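Local atomic coordinates of Rho guanyl nucleotide exchange factor (Rom2), putative (Aspergillus fumigatus Af293, PDB entry 5O51), a protein that probably acts as a guanine-nucleotide exchange factor for Rho-type GTPases, represented here by its CNH domain, a seven-bladed beta-propeller. Residues L281-N286 with K305-L310; F287-H292 with I299-G304; A81-S86 with Q110-F115; G37-I42 with A62-Q67; I176-S181 with C194-E199. All coordinates share one frame; numbering follows the deposited sequence.

Contact 1 of 5, residues L281-N286 with K305-L310; sequences LAFEPN and KNIRML
The phenyl ring of F283 and the side chain of M309 make the dense part of this contact. M309 CG lies over one face of the ring, 3.9 Å from the F283 centroid and 10° off the ring normal, a CH-pi contact. The sulfur follows obliquely: M309 SD is 4.2 Å from that centroid, a Met-aromatic contact at the CE1 and CD1 side. With M309 CG anti to the backbone N (chi1 -168°), the thioether chain runs across the ring. I307 comes to the ring edge, its CG2 3.8 Å from F283 CD2 and near the ring plane. In the propeller these residues join two blades, since strand 279-284 belongs to the sheet that ends at 303 and strand 307-312 opens the next. Between the two segments the backbone contributes one bond, I307 N to P285 O at 3.0 Å, with the N-H pointing straight at the oxygen. Towards solvent the packing thins: N286 ND2 comes no nearer to K305 than 4.4 Å, at its CA. Polar groups on this side bond within their own segment or to residues outside the contact. E284 OE1 accepts N286 N and its other oxygen meets N269, while R308 grips N306 O side-on with NE and NH2, each at 2.9 Å, and also pairs with D328.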
# COMPACT_ATOMS: atom_id res chain seq x y z
N LEU A 281 13.06 4.64 -2.22
CA LEU A 281 13.35 3.25 -1.88
C LEU A 281 12.43 2.32 -2.69
O LEU A 281 11.22 2.51 -2.67
CB LEU A 281 13.11 3.00 -0.41
CG LEU A 281 14.08 3.69 0.59
CD1 LEU A 281 13.60 5.08 0.93
CD2 LEU A 281 14.23 2.93 1.88
N ALA A 282 13.00 1.37 -3.41
CA ALA A 282 12.22 0.35 -4.17
C ALA A 282 12.32 -0.99 -3.48
O ALA A 282 13.42 -1.51 -3.33
CB ALA A 282 12.79 0.25 -5.57
N PHE A 283 11.18 -1.60 -3.04
CA PHE A 283 11.25 -2.92 -2.37
C PHE A 283 10.93 -4.02 -3.38
O PHE A 283 9.88 -3.94 -4.02
CB PHE A 283 10.17 -2.95 -1.23
CG PHE A 283 10.48 -2.00 -0.10
CD1 PHE A 283 10.31 -0.64 -0.24
CD2 PHE A 283 10.97 -2.46 1.07
CE1 PHE A 283 10.68 0.23 0.80
CE2 PHE A 283 11.29 -1.62 2.13
CZ PHE A 283 11.16 -0.28 1.98
N GLU A 284 11.79 -5.04 -3.48
CA GLU A 284 11.60 -6.22 -4.32
C GLU A 284 11.79 -7.42 -3.38
O GLU A 284 12.40 -7.27 -2.33
CB GLU A 284 12.73 -6.25 -5.39
CG GLU A 284 12.50 -7.23 -6.41
CD GLU A 284 13.60 -8.22 -6.71
OE1 GLU A 284 14.13 -9.06 -5.93
OE2 GLU A 284 13.80 -8.18 -7.89
N PRO A 285 11.34 -8.64 -3.76
CA PRO A 285 11.45 -9.72 -2.76
C PRO A 285 12.85 -10.01 -2.22
O PRO A 285 12.98 -10.39 -1.04
CB PRO A 285 10.84 -10.93 -3.51
CG PRO A 285 9.74 -10.29 -4.28
CD PRO A 285 10.46 -9.07 -4.86
N ASN A 286 13.90 -9.80 -3.02
CA ASN A 286 15.27 -10.16 -2.60
C ASN A 286 16.12 -8.98 -2.26
O ASN A 286 17.22 -9.14 -1.76
CB ASN A 286 16.00 -11.02 -3.65
CG ASN A 286 15.35 -12.35 -3.89
OD1 ASN A 286 15.02 -12.72 -5.02
ND2 ASN A 286 15.13 -13.07 -2.84
N LYS A 305 15.57 -11.82 2.07
CA LYS A 305 14.66 -12.83 1.57
C LYS A 305 13.18 -12.56 1.94
O LYS A 305 12.88 -12.25 3.05
CB LYS A 305 15.18 -14.17 2.09
CG LYS A 305 14.73 -15.31 1.21
CD LYS A 305 14.81 -16.65 1.90
CE LYS A 305 13.79 -17.60 1.26
NZ LYS A 305 13.99 -19.01 1.66
N ASN A 306 12.29 -12.64 0.97
CA ASN A 306 10.87 -12.38 1.17
C ASN A 306 10.66 -11.03 1.91
O ASN A 306 10.01 -10.94 2.93
CB ASN A 306 10.19 -13.58 1.91
CG ASN A 306 8.65 -13.51 1.91
OD1 ASN A 306 8.02 -12.79 1.14
ND2 ASN A 306 8.04 -14.29 2.80
N ILE A 307 11.24 -9.98 1.35
CA ILE A 307 11.07 -8.61 1.87
C ILE A 307 9.74 -8.09 1.43
O ILE A 307 9.43 -8.22 0.27
CB ILE A 307 12.16 -7.65 1.34
CG1 ILE A 307 13.52 -8.08 1.89
CG2 ILE A 307 11.73 -6.17 1.69
CD1 ILE A 307 14.75 -7.51 1.16
N ARG A 308 8.93 -7.57 2.35
CA ARG A 308 7.57 -7.01 2.08
C ARG A 308 7.54 -5.59 2.70
O ARG A 308 7.72 -5.46 3.93
CB ARG A 308 6.52 -7.83 2.85
CG ARG A 308 6.27 -9.22 2.31
CD ARG A 308 6.04 -10.25 3.44
NE ARG A 308 7.29 -10.75 3.97
CZ ARG A 308 7.52 -11.29 5.15
NH1 ARG A 308 6.57 -11.43 6.08
NH2 ARG A 308 8.73 -11.68 5.43
N MET A 309 7.29 -4.56 1.91
CA MET A 309 7.05 -3.25 2.51
C MET A 309 5.69 -3.24 3.23
O MET A 309 4.67 -3.53 2.62
CB MET A 309 7.12 -2.14 1.46
CG MET A 309 7.17 -0.74 2.10
SD MET A 309 7.01 0.62 0.93
CE MET A 309 5.21 0.87 1.15
N LEU A 310 5.65 -2.89 4.51
CA LEU A 310 4.36 -2.92 5.25
C LEU A 310 3.59 -1.61 5.30
O LEU A 310 2.39 -1.62 5.12
CB LEU A 310 4.54 -3.46 6.67
CG LEU A 310 5.13 -4.88 6.74
CD1 LEU A 310 5.55 -5.17 8.16
CD2 LEU A 310 4.15 -5.91 6.17

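Contact 2 of 5, residues F287-H292 with I299-G304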
# COMPACT_ATOMS: atom_id res chain seq x y z
N PHE A 287 15.61 -7.77 -2.43
CA PHE A 287 16.42 -6.61 -1.98
C PHE A 287 15.70 -5.29 -2.01
O PHE A 287 14.78 -5.06 -2.78
CB PHE A 287 17.75 -6.46 -2.82
CG PHE A 287 17.56 -6.36 -4.32
CD1 PHE A 287 17.63 -7.49 -5.11
CD2 PHE A 287 17.48 -5.13 -4.94
CE1 PHE A 287 17.53 -7.41 -6.49
CE2 PHE A 287 17.35 -5.05 -6.31
CZ PHE A 287 17.32 -6.18 -7.07
N ILE A 288 16.16 -4.39 -1.18
CA ILE A 288 15.73 -3.00 -1.21
C ILE A 288 16.81 -2.17 -1.91
O ILE A 288 17.96 -2.21 -1.50
CB ILE A 288 15.58 -2.39 0.19
CG1 ILE A 288 14.68 -3.27 1.07
CG2 ILE A 288 14.97 -1.01 0.09
CD1 ILE A 288 14.63 -2.84 2.51
N GLU A 289 16.41 -1.41 -2.93
CA GLU A 289 17.31 -0.50 -3.67
C GLU A 289 17.03 0.92 -3.29
O GLU A 289 15.93 1.40 -3.51
CB GLU A 289 17.17 -0.69 -5.20
CG GLU A 289 18.27 -0.01 -6.07
CD GLU A 289 18.17 -0.32 -7.57
OE1 GLU A 289 17.51 -1.30 -8.01
OE2 GLU A 289 18.74 0.49 -8.33
N ILE A 290 18.06 1.59 -2.83
CA ILE A 290 17.95 3.01 -2.39
C ILE A 290 18.73 4.00 -3.33
O ILE A 290 19.94 3.87 -3.48
CB ILE A 290 18.39 3.16 -0.95
CG1 ILE A 290 17.58 2.16 -0.07
CG2 ILE A 290 18.27 4.61 -0.49
CD1 ILE A 290 18.22 2.02 1.31
N ARG A 291 17.96 4.90 -4.00
CA ARG A 291 18.52 5.95 -4.88
C ARG A 291 18.25 7.38 -4.34
O ARG A 291 17.22 7.64 -3.69
CB ARG A 291 17.94 5.91 -6.30
CG ARG A 291 17.97 4.55 -7.03
CD ARG A 291 19.24 4.33 -7.78
NE ARG A 291 19.14 3.17 -8.63
CZ ARG A 291 19.24 3.16 -9.97
NH1 ARG A 291 19.47 4.29 -10.67
NH2 ARG A 291 19.11 1.97 -10.61
N HIS A 292 19.17 8.29 -4.72
CA HIS A 292 19.05 9.75 -4.52
C HIS A 292 18.08 10.41 -5.49
O HIS A 292 18.25 10.36 -6.69
CB HIS A 292 20.42 10.40 -4.64
CG HIS A 292 20.54 11.69 -3.90
ND1 HIS A 292 20.02 12.85 -4.39
CD2 HIS A 292 21.16 12.00 -2.74
CE1 HIS A 292 20.26 13.83 -3.53
NE2 HIS A 292 20.96 13.34 -2.53
N ILE A 299 22.57 4.65 -3.95
CA ILE A 299 23.14 4.88 -2.62
C ILE A 299 23.42 3.58 -1.89
O ILE A 299 24.49 3.46 -1.32
CB ILE A 299 22.17 5.71 -1.76
CG1 ILE A 299 21.94 7.08 -2.38
CG2 ILE A 299 22.64 5.85 -0.28
CD1 ILE A 299 23.13 8.03 -2.21
N HIS A 300 22.46 2.64 -1.84
CA HIS A 300 22.61 1.43 -1.04
C HIS A 300 21.68 0.34 -1.58
O HIS A 300 20.60 0.60 -2.13
CB HIS A 300 22.46 1.77 0.49
CG HIS A 300 22.90 0.67 1.41
ND1 HIS A 300 24.09 -0.02 1.23
CD2 HIS A 300 22.29 0.09 2.48
CE1 HIS A 300 24.21 -0.95 2.17
NE2 HIS A 300 23.13 -0.91 2.93
N ILE A 301 22.17 -0.89 -1.55
CA ILE A 301 21.34 -2.07 -1.71
C ILE A 301 21.33 -2.87 -0.38
O ILE A 301 22.39 -3.22 0.17
CB ILE A 301 21.87 -2.94 -2.87
CG1 ILE A 301 21.67 -2.19 -4.18
CG2 ILE A 301 21.17 -4.29 -2.96
CD1 ILE A 301 22.32 -2.86 -5.33
N MET A 302 20.13 -3.22 0.11
CA MET A 302 20.00 -4.09 1.37
C MET A 302 19.42 -5.45 0.96
O MET A 302 18.25 -5.52 0.55
CB MET A 302 19.10 -3.38 2.38
CG MET A 302 19.44 -1.92 2.71
SD MET A 302 18.16 -1.01 3.69
CE MET A 302 18.32 -1.91 5.25
N THR A 303 20.21 -6.52 0.96
CA THR A 303 19.73 -7.80 0.43
C THR A 303 18.94 -8.55 1.52
O THR A 303 19.05 -8.22 2.64
CB THR A 303 20.87 -8.68 -0.08
OG1 THR A 303 21.80 -8.83 0.98
CG2 THR A 303 21.61 -8.00 -1.21
N GLY A 304 18.12 -9.52 1.13
CA GLY A 304 17.43 -10.38 2.06
C GLY A 304 16.51 -11.30 1.33
O GLY A 304 16.64 -11.54 0.13
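M302 SD touches the delta-methyls of both I290 and I288, 3.9 Å from I290 CD1 and 4.1 Å from I288 CD1. I288 and M302 run side by side in the same direction, whereas I290 meets the thioether at a slant. Both isoleucines have CG1 beside the backbone N (chi1 near -54°), which carries their CD1 atoms to the sulfur. Y319, on the neighbouring blade, touches I288 and M302 and extends this apolar face. The opposite face is thinner: I301 CG2 meets F287 CB at 4.1 Å, while the end of the F287 side chain leads away. Beneath the side chains is the antiparallel hairpin that supplies the third and fourth strands of a four-stranded propeller blade, 287-292 and 298-303. I288 and M302 form a hydrogen-bonded pair, with 2.9 Å both from I288 N to M302 O and from M302 N to I288 O. I290 N binds H300 O in the same way at 2.8 Å. Then the ladder slips: I290 O accepts both I299 N, at 2.8 Å, and H300 N, at 3.2 Å, so two residues face one in a classic beta bulge. At the polar edge E289 OE2 takes NE and NH2 of R291 together, coplanar with the guanidinium, in a salt bridge within one strand. Outside partners complete it, since E289 OE1 accepts E267 N and R291 NH1 donates to S296 O. Beyond the bulge, I299 CD1 lies at the edge of the H292 imidazole, whose ND1 is hydrogen-bonded to E294 N.

Contact 3 of 5, residues A81-S86 with Q110-F115; sequences ANKTLS and QGHANF
L85 and Q110 form an antiparallel hydrogen-bonded pair, with L85 N 3.0 Å from Q110 O and a weak return bond from Q110 N to L85 O at 3.3 Å. Past this pair the segments stay close without strand pairing: K83 O receives A113 N at 2.7 Å, but the N-H...O angle of 126° makes that bond weak. T84 adds a side-chain link. Its OG1, placed beside the backbone N by chi1 of -58°, donates to G111 O over 3.1 Å and is tilted 30° from the carbonyl plane. What brings K83 O and T84 here is a type I' turn, A81 to T84, closing the tight hairpin between the middle strands of one propeller blade. Q110 ends the outermost strand of that blade, and residues 111-114 carry the chain to the first strand of the next. At the exposed end of the contact the extended K83 chain lies alongside H112, pointing the same way, with K83 CD 4.1 Å from H112 NE2 in an approach oblique to the ring. Q110 folds back on its own segment, where its NE2 donates to H112 O at 3.0 Å; its OE1 has weak bonds to S129, Y142 and K140. The amide oxygen of N114 accepts T132 N on the following blade.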
# COMPACT_ATOMS: atom_id res chain seq x y z
N ALA A 81 -9.81 -10.24 4.22
CA ALA A 81 -9.52 -11.59 4.76
C ALA A 81 -10.16 -12.62 3.83
O ALA A 81 -11.39 -12.63 3.62
CB ALA A 81 -10.06 -11.75 6.15
N ASN A 82 -9.32 -13.41 3.20
CA ASN A 82 -9.78 -14.43 2.25
C ASN A 82 -10.78 -13.85 1.28
O ASN A 82 -11.92 -14.36 1.13
CB ASN A 82 -10.35 -15.61 3.01
CG ASN A 82 -10.36 -16.90 2.18
OD1 ASN A 82 -9.66 -17.04 1.19
ND2 ASN A 82 -11.15 -17.85 2.62
N LYS A 83 -10.37 -12.72 0.70
CA LYS A 83 -11.07 -11.98 -0.36
C LYS A 83 -12.35 -11.28 0.02
O LYS A 83 -13.01 -10.69 -0.84
CB LYS A 83 -11.25 -12.83 -1.61
CG LYS A 83 -9.92 -13.41 -2.04
CD LYS A 83 -10.10 -14.25 -3.28
CE LYS A 83 -8.74 -14.57 -3.90
NZ LYS A 83 -8.85 -15.75 -4.80
N THR A 84 -12.64 -11.26 1.31
CA THR A 84 -13.80 -10.55 1.81
C THR A 84 -13.33 -9.31 2.57
O THR A 84 -12.53 -9.44 3.55
CB THR A 84 -14.63 -11.44 2.75
OG1 THR A 84 -15.02 -12.61 2.04
CG2 THR A 84 -15.90 -10.72 3.24
N LEU A 85 -13.88 -8.17 2.15
CA LEU A 85 -13.64 -6.87 2.74
C LEU A 85 -14.69 -6.54 3.77
O LEU A 85 -15.87 -6.60 3.48
CB LEU A 85 -13.59 -5.78 1.64
CG LEU A 85 -13.29 -4.34 2.13
CD1 LEU A 85 -11.88 -4.25 2.78
CD2 LEU A 85 -13.40 -3.32 0.98
N SER A 86 -14.26 -6.17 4.99
CA SER A 86 -15.17 -5.89 6.10
C SER A 86 -14.69 -4.75 6.98
O SER A 86 -13.50 -4.51 7.10
CB SER A 86 -15.37 -7.12 7.07
OG SER A 86 -15.45 -8.40 6.44
N GLN A 110 -17.91 -5.86 0.96
CA GLN A 110 -17.95 -6.51 -0.30
C GLN A 110 -17.44 -7.95 -0.15
O GLN A 110 -16.37 -8.21 0.50
CB GLN A 110 -17.06 -5.75 -1.24
CG GLN A 110 -16.85 -6.44 -2.57
CD GLN A 110 -16.51 -5.45 -3.66
OE1 GLN A 110 -17.21 -4.45 -3.84
NE2 GLN A 110 -15.45 -5.74 -4.42
N GLY A 111 -18.15 -8.84 -0.85
CA GLY A 111 -17.93 -10.27 -0.79
C GLY A 111 -16.68 -10.84 -1.38
O GLY A 111 -16.11 -11.80 -0.80
N HIS A 112 -16.26 -10.30 -2.53
CA HIS A 112 -15.13 -10.82 -3.31
C HIS A 112 -14.31 -9.59 -3.67
O HIS A 112 -14.85 -8.69 -4.25
CB HIS A 112 -15.63 -11.57 -4.57
CG HIS A 112 -14.58 -12.43 -5.22
ND1 HIS A 112 -13.64 -11.93 -6.09
CD2 HIS A 112 -14.31 -13.75 -5.09
CE1 HIS A 112 -12.82 -12.90 -6.46
NE2 HIS A 112 -13.22 -14.02 -5.87
N ALA A 113 -13.03 -9.53 -3.29
CA ALA A 113 -12.17 -8.38 -3.61
C ALA A 113 -10.75 -8.81 -3.57
O ALA A 113 -10.32 -9.59 -2.70
CB ALA A 113 -12.40 -7.22 -2.64
N ASN A 114 -9.98 -8.31 -4.50
CA ASN A 114 -8.55 -8.57 -4.59
C ASN A 114 -7.65 -7.53 -3.88
O ASN A 114 -6.65 -7.91 -3.35
CB ASN A 114 -8.18 -8.72 -6.08
CG ASN A 114 -8.98 -9.85 -6.72
OD1 ASN A 114 -9.93 -9.62 -7.49
ND2 ASN A 114 -8.70 -11.07 -6.28
N PHE A 115 -7.98 -6.24 -3.94
CA PHE A 115 -7.33 -5.19 -3.12
C PHE A 115 -8.27 -4.02 -2.86
O PHE A 115 -9.41 -4.01 -3.37
CB PHE A 115 -5.93 -4.73 -3.62
CG PHE A 115 -5.89 -4.12 -5.00
CD1 PHE A 115 -5.74 -4.92 -6.13
CD2 PHE A 115 -5.87 -2.74 -5.18
CE1 PHE A 115 -5.66 -4.37 -7.40
CE2 PHE A 115 -5.78 -2.18 -6.44
CZ PHE A 115 -5.67 -2.99 -7.56

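Contact 4 of 5, residues G37-I42 with A62-Q67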
# COMPACT_ATOMS: atom_id res chain seq x y z
N GLY A 37 -1.73 -8.29 10.42
CA GLY A 37 -2.61 -9.32 9.78
C GLY A 37 -1.74 -10.50 9.30
O GLY A 37 -0.67 -10.33 8.69
N THR A 38 -2.17 -11.70 9.67
CA THR A 38 -1.53 -12.97 9.23
C THR A 38 -2.54 -13.96 8.64
O THR A 38 -3.77 -13.70 8.58
CB THR A 38 -0.92 -13.62 10.43
OG1 THR A 38 -2.00 -14.21 11.21
CG2 THR A 38 -0.14 -12.59 11.30
N ASP A 39 -2.03 -15.11 8.23
CA ASP A 39 -2.87 -16.24 7.75
C ASP A 39 -3.86 -16.81 8.79
O ASP A 39 -4.91 -17.23 8.42
CB ASP A 39 -1.98 -17.33 7.10
CG ASP A 39 -1.61 -16.98 5.70
OD1 ASP A 39 -2.19 -16.01 5.15
OD2 ASP A 39 -0.72 -17.65 5.14
N SER A 40 -3.64 -16.59 10.08
CA SER A 40 -4.47 -17.14 11.13
C SER A 40 -5.29 -16.16 11.96
O SER A 40 -6.26 -16.58 12.64
CB SER A 40 -3.56 -17.74 12.18
OG SER A 40 -3.39 -16.69 13.15
N GLY A 41 -4.87 -14.91 12.04
CA GLY A 41 -5.47 -13.93 12.97
C GLY A 41 -4.88 -12.51 12.84
O GLY A 41 -3.98 -12.30 12.07
N ILE A 42 -5.45 -11.58 13.60
CA ILE A 42 -5.03 -10.18 13.74
C ILE A 42 -4.56 -9.99 15.19
O ILE A 42 -5.22 -10.45 16.19
CB ILE A 42 -6.18 -9.26 13.36
CG1 ILE A 42 -6.52 -9.44 11.88
CG2 ILE A 42 -5.84 -7.76 13.56
CD1 ILE A 42 -7.81 -8.77 11.48
N ALA A 62 -9.59 -14.55 12.23
CA ALA A 62 -9.84 -14.19 10.82
C ALA A 62 -8.68 -14.76 10.13
O ALA A 62 -7.56 -14.68 10.65
CB ALA A 62 -9.89 -12.69 10.56
N SER A 63 -8.93 -15.29 8.95
CA SER A 63 -7.96 -16.08 8.29
C SER A 63 -7.60 -15.46 6.95
O SER A 63 -8.39 -14.75 6.39
CB SER A 63 -8.52 -17.53 8.17
OG SER A 63 -9.10 -17.76 6.91
N GLN A 64 -6.39 -15.75 6.45
CA GLN A 64 -5.91 -15.23 5.16
C GLN A 64 -5.99 -13.69 5.07
O GLN A 64 -6.48 -13.17 4.07
CB GLN A 64 -6.74 -15.82 4.02
CG GLN A 64 -6.91 -17.32 4.09
CD GLN A 64 -5.61 -18.01 3.85
OE1 GLN A 64 -4.97 -17.81 2.82
NE2 GLN A 64 -5.21 -18.84 4.80
N VAL A 65 -5.58 -12.99 6.12
CA VAL A 65 -5.68 -11.48 6.15
C VAL A 65 -4.56 -10.92 5.27
O VAL A 65 -3.39 -10.97 5.65
CB VAL A 65 -5.59 -10.89 7.55
CG1 VAL A 65 -5.74 -9.37 7.46
CG2 VAL A 65 -6.70 -11.49 8.44
N THR A 66 -4.92 -10.44 4.08
CA THR A 66 -3.91 -9.95 3.14
C THR A 66 -3.75 -8.42 3.11
O THR A 66 -2.75 -7.98 2.61
CB THR A 66 -4.18 -10.42 1.73
OG1 THR A 66 -5.48 -9.94 1.38
CG2 THR A 66 -4.16 -11.98 1.63
N GLN A 67 -4.74 -7.64 3.56
CA GLN A 67 -4.62 -6.18 3.58
C GLN A 67 -5.45 -5.61 4.73
O GLN A 67 -6.50 -6.14 5.13
CB GLN A 67 -4.92 -5.61 2.17
CG GLN A 67 -4.42 -4.21 1.93
CD GLN A 67 -5.05 -3.48 0.76
OE1 GLN A 67 -5.36 -4.06 -0.32
NE2 GLN A 67 -5.24 -2.16 0.96
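D39 and T38 offer their carbonyls to the facing segment, and the backbone bonds come first: Q64 N to D39 O at 2.9 Å and V65 N to T38 O at 3.1 Å. Both donors stand well above the plane of the carbonyl they meet, 37° and 47° out of it respectively, so neither is on a carbonyl lone pair. Two CA-H...O contacts supplement them, S63 CA to D39 O at 3.3 Å and G41 CA to A62 O at 3.2 Å. Apolar contact centres on V65. With CG1 anti to the backbone N (chi1 -178°), that methyl rests on G37 CA at 3.9 Å, where glycine has no side chain, and CG2 meets I42 CG1 at 4.0 Å. Polar side chains stay less engaged: the D39 carboxylate and Q64 amide lie in nearly parallel planes but do not bond. D39 OD1 accepts N23 ND2 instead, S40 OG meets R58, and S40 N closes an ST turn on T38 OG1. The contact sets the hairpin tip of one propeller blade against the connection into the next. Because N23 ND2 also donates to V65 O, one amide bridges the two segments; within this contact the direct hydrogen bonds are all backbone to backbone, and the apolar part is the V65 side chain against G37 and I42.

Contact 5 of 5, residues I176-S181 with C194-E199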
# COMPACT_ATOMS: atom_id res chain seq x y z
N ILE A 176 -13.20 -1.60 -16.17
CA ILE A 176 -11.89 -1.32 -16.80
C ILE A 176 -11.48 -2.60 -17.53
O ILE A 176 -11.33 -3.66 -16.88
CB ILE A 176 -10.75 -1.01 -15.77
CG1 ILE A 176 -11.03 0.24 -14.90
CG2 ILE A 176 -9.37 -0.91 -16.45
CD1 ILE A 176 -10.69 1.56 -15.55
N PRO A 177 -11.24 -2.53 -18.86
CA PRO A 177 -10.85 -3.75 -19.59
C PRO A 177 -9.34 -4.02 -19.55
O PRO A 177 -8.70 -4.06 -20.60
CB PRO A 177 -11.33 -3.44 -21.03
CG PRO A 177 -11.15 -1.96 -21.14
CD PRO A 177 -11.52 -1.41 -19.78
N ALA A 178 -8.81 -4.22 -18.34
CA ALA A 178 -7.42 -4.68 -18.10
C ALA A 178 -7.12 -5.14 -16.65
O ALA A 178 -7.80 -4.73 -15.69
CB ALA A 178 -6.44 -3.59 -18.50
N GLU A 179 -6.10 -5.96 -16.50
CA GLU A 179 -5.57 -6.34 -15.18
C GLU A 179 -4.97 -5.10 -14.44
O GLU A 179 -4.12 -4.40 -15.02
CB GLU A 179 -4.49 -7.42 -15.33
CG GLU A 179 -4.05 -8.09 -14.01
CD GLU A 179 -2.99 -9.17 -14.19
OE1 GLU A 179 -2.08 -9.00 -15.04
OE2 GLU A 179 -3.07 -10.20 -13.48
N SER A 180 -5.42 -4.86 -13.19
CA SER A 180 -4.98 -3.69 -12.38
C SER A 180 -4.02 -4.05 -11.25
O SER A 180 -4.34 -4.92 -10.45
CB SER A 180 -6.17 -2.98 -11.78
OG SER A 180 -6.94 -2.39 -12.78
N SER A 181 -2.87 -3.37 -11.21
CA SER A 181 -1.85 -3.43 -10.13
C SER A 181 -2.18 -2.55 -8.92
O SER A 181 -1.97 -2.97 -7.80
CB SER A 181 -0.47 -2.97 -10.62
OG SER A 181 0.02 -3.72 -11.72
N CYS A 194 -2.78 -0.19 -14.32
CA CYS A 194 -3.31 -1.35 -15.02
C CYS A 194 -2.27 -1.70 -16.04
O CYS A 194 -1.36 -0.93 -16.26
CB CYS A 194 -4.67 -1.01 -15.67
SG CYS A 194 -4.49 -0.09 -17.23
N ALA A 195 -2.39 -2.84 -16.70
CA ALA A 195 -1.32 -3.31 -17.62
C ALA A 195 -0.93 -2.39 -18.80
O ALA A 195 0.13 -2.55 -19.38
CB ALA A 195 -1.73 -4.67 -18.14
N ARG A 196 -1.79 -1.45 -19.18
CA ARG A 196 -1.49 -0.53 -20.29
C ARG A 196 -0.87 0.78 -19.82
O ARG A 196 -0.35 1.58 -20.63
CB ARG A 196 -2.76 -0.21 -21.07
CG ARG A 196 -3.23 -1.32 -22.03
CD ARG A 196 -4.36 -0.83 -22.93
NE ARG A 196 -5.28 0.06 -22.20
CZ ARG A 196 -6.49 -0.25 -21.70
NH1 ARG A 196 -7.02 -1.47 -21.82
NH2 ARG A 196 -7.19 0.69 -21.06
N GLY A 197 -0.96 1.01 -18.51
CA GLY A 197 -0.37 2.17 -17.84
C GLY A 197 -1.29 2.73 -16.78
O GLY A 197 -2.35 2.17 -16.41
N PHE A 198 -0.90 3.88 -16.28
CA PHE A 198 -1.77 4.67 -15.45
C PHE A 198 -2.96 5.27 -16.27
O PHE A 198 -2.73 6.05 -17.19
CB PHE A 198 -0.92 5.76 -14.81
CG PHE A 198 -0.03 5.29 -13.65
CD1 PHE A 198 -0.59 4.72 -12.50
CD2 PHE A 198 1.36 5.51 -13.67
CE1 PHE A 198 0.23 4.35 -11.44
CE2 PHE A 198 2.18 5.16 -12.59
CZ PHE A 198 1.61 4.58 -11.48
N GLU A 199 -4.19 4.89 -15.95
CA GLU A 199 -5.37 5.43 -16.63
C GLU A 199 -6.24 6.20 -15.63
O GLU A 199 -6.69 5.67 -14.62
CB GLU A 199 -6.19 4.33 -17.35
CG GLU A 199 -5.39 3.37 -18.25
CD GLU A 199 -5.04 3.88 -19.66
OE1 GLU A 199 -5.75 4.76 -20.20
OE2 GLU A 199 -4.05 3.36 -20.24
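E179 O is the principal acceptor across this contact. It takes A195 N at 2.9 Å, almost along the C=O axis though with a bent N-H...O angle of 136°, and C194 CA adds a CA-H...O contact at 3.2 Å. The second donor is R196, whose NH1 reaches P177 O at 3.3 Å in a weak bond, with that oxygen near the guanidinium plane; the R196 chain bends at chi3 (-38°), which turns NH1 towards P177. P177 itself centres an inverse gamma turn, in which A178 N bonds weakly to I176 O. This is where one propeller blade hands over to the next: strand 169-176 ends the first, and strand 180-186 begins a sheet whose two central strands are joined by the type I turn C194-G197. C194 O accepts G197 N at 3.0 Å, and G197 O accepts C194 N at 3.2 Å. S180 and C194 form a non-hydrogen-bonded pair; S180 N and OG bond to the preceding blade. S180 N donates to T132 OG1, and S180 OG is hydrogen-bonded to S137 OG, which also meets A178 O. Across the contact C194 SG lies 4.2 Å from A178 CB; within its own turn it accepts a weak bond from R196 N at 3.6 Å.

From the N terminus, contact 4 closes the first loop, tying the blade made of strands 22-28, 33-38, 41-46 and 57-61 to strand 65-71 of the next. Contact 3 follows in series and fastens that second blade to the passage into strand 115-120. The two touch where N82 N meets Q64 O at 3.0 Å. Contact 5 closes later, at the entry to the blade beginning at strand 180-186, and F115 of contact 3 packs on S180 and S181. Contact 1 then spans the last blade boundary and encloses contact 2, the hairpin 287-304; backbone bonds A282-E289 and N286-G304 connect them. No loops cross. Contacts 2 and 3 lie on opposite sides of the ring, with centres about 33 Å apart.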